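Local coordinates for isoprenyl transferase (Campylobacter jejuni, PDB 3UGS), which probably catalyses the condensation of isopentenyl diphosphate with allylic diphosphates to build long polyprenyl diphosphates, at residues 132-137 with 182-187. Sequence-based numbering, arbitrary orientation.
Sequences ISYGAR and SNFLLW. With FFT ((2Z,6Z)-3,7,11-trimethyldodeca-2,6,10-trien-1-yl dihydrogen phosphate), chain C.
Asn-183 OD1 takes two successive N-H groups at the start of helix 136-149: that of Arg-137, whose N lies 3.1 Å from Asn-183 OD1 with a fairly straight 155° angle at the hydrogen, and, weakly, that of Ala-136. The Ala-136 amide leans more on the backbone, its N lying 2.9 Å from Asn-183 O and above that carbonyl's plane. Asn-183 therefore grips the first turn of the helix with both its oxygens, though Gly-135 holds the N-cap position in sequence. Asn-183 ND2 lies 3.5 Å from Gly-135 CA, where the absence of a side chain lets the amide close in, and bonds to Glu-62 of the substrate site. Ala-136 CB points toward the loop and sits 3.6 Å from Leu-186 CG. Tyr-134, with CG anti to the backbone N (chi1 165°), crosses the Leu-185 side chain at about a right angle, Tyr-134 OH 3.3 Å from Leu-185 CD2. The Leu-185 amide comes to the ring's edge and gives a weak bond, Leu-185 N lying 3.2 Å from Tyr-134 OH; Glu-139 is the stronger partner of that hydroxyl. Arg-137 NH2 makes a salt bridge to Asp-168 and a hydrogen bond to the carbonyl O of Trp-187, both of the second subunit. Ser-182 OG donates to phosphate oxygen O3 of FFT at 2.6 Å. The loop thus joins the strand-to-helix turn at 134-136 to the phosphate end of the prenyl pocket, in the parallel-sheet fold of cis-prenyltransferases.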
loop_
_atom_site.group_PDB
_atom_site.type_symbol
_atom_site.label_atom_id
_atom_site.label_comp_id
_atom_site.label_asym_id
_atom_site.label_seq_id
_atom_site.Cartn_x
_atom_site.Cartn_y
_atom_site.Cartn_z
ATOM N N ILE A 132 -3.717 9.608 13.906
ATOM C CA ILE A 132 -4.823 9.427 14.898
ATOM C C ILE A 132 -6.177 9.665 14.286
ATOM O O ILE A 132 -6.420 10.718 13.703
ATOM C CB ILE A 132 -4.757 10.387 16.101
ATOM C CG1 ILE A 132 -3.339 10.530 16.570
ATOM C CG2 ILE A 132 -5.635 9.893 17.237
ATOM C CD1 ILE A 132 -3.168 11.735 17.492
ATOM N N SER A 133 -7.060 8.694 14.479
ATOM C CA SER A 133 -8.314 8.654 13.728
ATOM C C SER A 133 -7.970 8.902 12.249
ATOM O O SER A 133 -8.528 9.733 11.568
ATOM C CB SER A 133 -9.296 9.726 14.206
ATOM O OG SER A 133 -10.463 9.691 13.380
ATOM N N TYR A 134 -6.975 8.182 11.813
ATOM C CA TYR A 134 -6.421 8.334 10.472
ATOM C C TYR A 134 -6.660 7.107 9.606
ATOM O O TYR A 134 -6.523 5.979 10.015
ATOM C CB TYR A 134 -4.925 8.627 10.516
ATOM C CG TYR A 134 -4.254 8.444 9.200
ATOM C CD1 TYR A 134 -3.966 9.538 8.386
ATOM C CD2 TYR A 134 -3.955 7.178 8.732
ATOM C CE1 TYR A 134 -3.364 9.370 7.146
ATOM C CE2 TYR A 134 -3.376 7.002 7.508
ATOM C CZ TYR A 134 -3.074 8.091 6.713
ATOM O OH TYR A 134 -2.477 7.884 5.469
ATOM N N GLY A 135 -6.997 7.363 8.367
ATOM C CA GLY A 135 -7.027 6.321 7.360
ATOM C C GLY A 135 -6.516 6.855 6.045
ATOM O O GLY A 135 -6.734 8.035 5.729
ATOM N N ALA A 136 -5.855 5.987 5.281
ATOM C CA ALA A 136 -5.180 6.404 4.015
ATOM C C ALA A 136 -6.212 6.783 2.995
ATOM O O ALA A 136 -6.085 7.753 2.277
ATOM C CB ALA A 136 -4.275 5.314 3.454
ATOM N N ARG A 137 -7.250 5.977 2.945
ATOM C CA ARG A 137 -8.314 6.192 1.962
ATOM C C ARG A 137 -8.982 7.551 2.223
ATOM O O ARG A 137 -9.227 8.329 1.332
ATOM C CB ARG A 137 -9.351 5.066 1.972
ATOM C CG ARG A 137 -8.918 3.814 1.221
ATOM C CD ARG A 137 -9.942 2.699 1.397
ATOM N NE ARG A 137 -9.568 1.432 0.732
ATOM C CZ ARG A 137 -10.433 0.463 0.433
ATOM N NH1 ARG A 137 -11.697 0.612 0.730
ATOM N NH2 ARG A 137 -10.031 -0.662 -0.142
ATOM N N SER A 182 -2.787 -2.106 6.627
ATOM C CA SER A 182 -3.966 -1.672 7.362
ATOM C C SER A 182 -4.258 -0.184 7.226
ATOM O O SER A 182 -4.241 0.560 8.188
ATOM C CB SER A 182 -3.834 -2.035 8.827
ATOM O OG SER A 182 -3.910 -3.428 8.944
ATOM N N ASN A 183 -4.526 0.232 6.002
ATOM C CA ASN A 183 -4.966 1.627 5.693
ATOM C C ASN A 183 -3.987 2.701 6.171
ATOM O O ASN A 183 -4.362 3.822 6.522
ATOM C CB ASN A 183 -6.348 1.905 6.289
ATOM C CG ASN A 183 -7.171 2.893 5.464
ATOM O OD1 ASN A 183 -6.785 3.263 4.362
ATOM N ND2 ASN A 183 -8.303 3.328 6.003
ATOM N N PHE A 184 -2.718 2.304 6.192
ATOM C CA PHE A 184 -1.638 3.170 6.670
ATOM C C PHE A 184 -0.811 3.737 5.528
ATOM O O PHE A 184 -0.020 3.038 4.896
ATOM C CB PHE A 184 -0.744 2.454 7.704
ATOM C CG PHE A 184 0.178 3.378 8.468
ATOM C CD1 PHE A 184 -0.259 4.593 8.962
ATOM C CD2 PHE A 184 1.490 3.014 8.704
ATOM C CE1 PHE A 184 0.604 5.429 9.658
ATOM C CE2 PHE A 184 2.356 3.844 9.385
ATOM C CZ PHE A 184 1.908 5.053 9.869
ATOM N N LEU A 185 -1.007 5.030 5.281
ATOM C CA LEU A 185 -0.163 5.770 4.304
ATOM C C LEU A 185 -0.003 5.073 2.929
ATOM O O LEU A 185 1.071 4.991 2.311
ATOM C CB LEU A 185 1.225 5.945 4.876
ATOM C CG LEU A 185 1.307 6.712 6.212
ATOM C CD1 LEU A 185 2.740 6.665 6.736
ATOM C CD2 LEU A 185 0.773 8.145 6.052
ATOM N N LEU A 186 -1.106 4.576 2.433
ATOM C CA LEU A 186 -1.081 3.821 1.150
ATOM C C LEU A 186 -0.467 4.610 -0.019
ATOM O O LEU A 186 0.351 4.125 -0.809
ATOM C CB LEU A 186 -2.468 3.321 0.804
ATOM C CG LEU A 186 -3.024 2.308 1.843
ATOM C CD1 LEU A 186 -4.521 1.985 1.596
ATOM C CD2 LEU A 186 -2.180 1.029 1.882
ATOM N N TRP A 187 -0.910 5.833 -0.157
ATOM C CA TRP A 187 -0.449 6.668 -1.280
ATOM C C TRP A 187 1.061 6.885 -1.233
ATOM O O TRP A 187 1.808 6.695 -2.201
ATOM C CB TRP A 187 -1.171 7.999 -1.295
ATOM C CG TRP A 187 -0.771 8.903 -2.428
ATOM C CD1 TRP A 187 0.357 9.674 -2.537
ATOM C CD2 TRP A 187 -1.529 9.155 -3.642
ATOM N NE1 TRP A 187 0.341 10.362 -3.712
ATOM C CE2 TRP A 187 -0.774 10.106 -4.395
ATOM C CE3 TRP A 187 -2.757 8.721 -4.131
ATOM C CZ2 TRP A 187 -1.210 10.579 -5.583
ATOM C CZ3 TRP A 187 -3.175 9.168 -5.331
ATOM C CH2 TRP A 187 -2.426 10.101 -6.050
HETATM O O3 FFT C . -2.869 -4.574 11.037
HETATM P P FFT C . -3.248 -4.534 12.493
HETATM O O1 FFT C . -2.096 -4.811 13.409
HETATM O O2 FFT C . -4.532 -5.306 12.738
HETATM O O FFT C . -3.643 -3.008 12.873
HETATM C C14 FFT C . -2.634 -1.979 12.960
HETATM C C13 FFT C . -3.261 -0.612 13.116
HETATM C C11 FFT C . -2.981 0.198 14.132
HETATM C C12 FFT C . -3.634 1.524 14.237
HETATM C C10 FFT C . -1.932 -0.147 15.154
HETATM C C9 FFT C . -2.467 -0.105 16.556
HETATM C C8 FFT C . -1.475 -0.760 17.499
HETATM C C6 FFT C . -0.833 -0.057 18.452
HETATM C C7 FFT C . 0.133 -0.715 19.408
HETATM C C5 FFT C . -1.089 1.420 18.573
HETATM C C4 FFT C . -0.914 1.761 20.035
HETATM C C3 FFT C . -1.478 3.119 20.375
HETATM C C1 FFT C . -1.093 3.722 21.525
HETATM C C2 FFT C . -0.105 3.043 22.460
HETATM C C FFT C . -1.659 5.087 21.857
#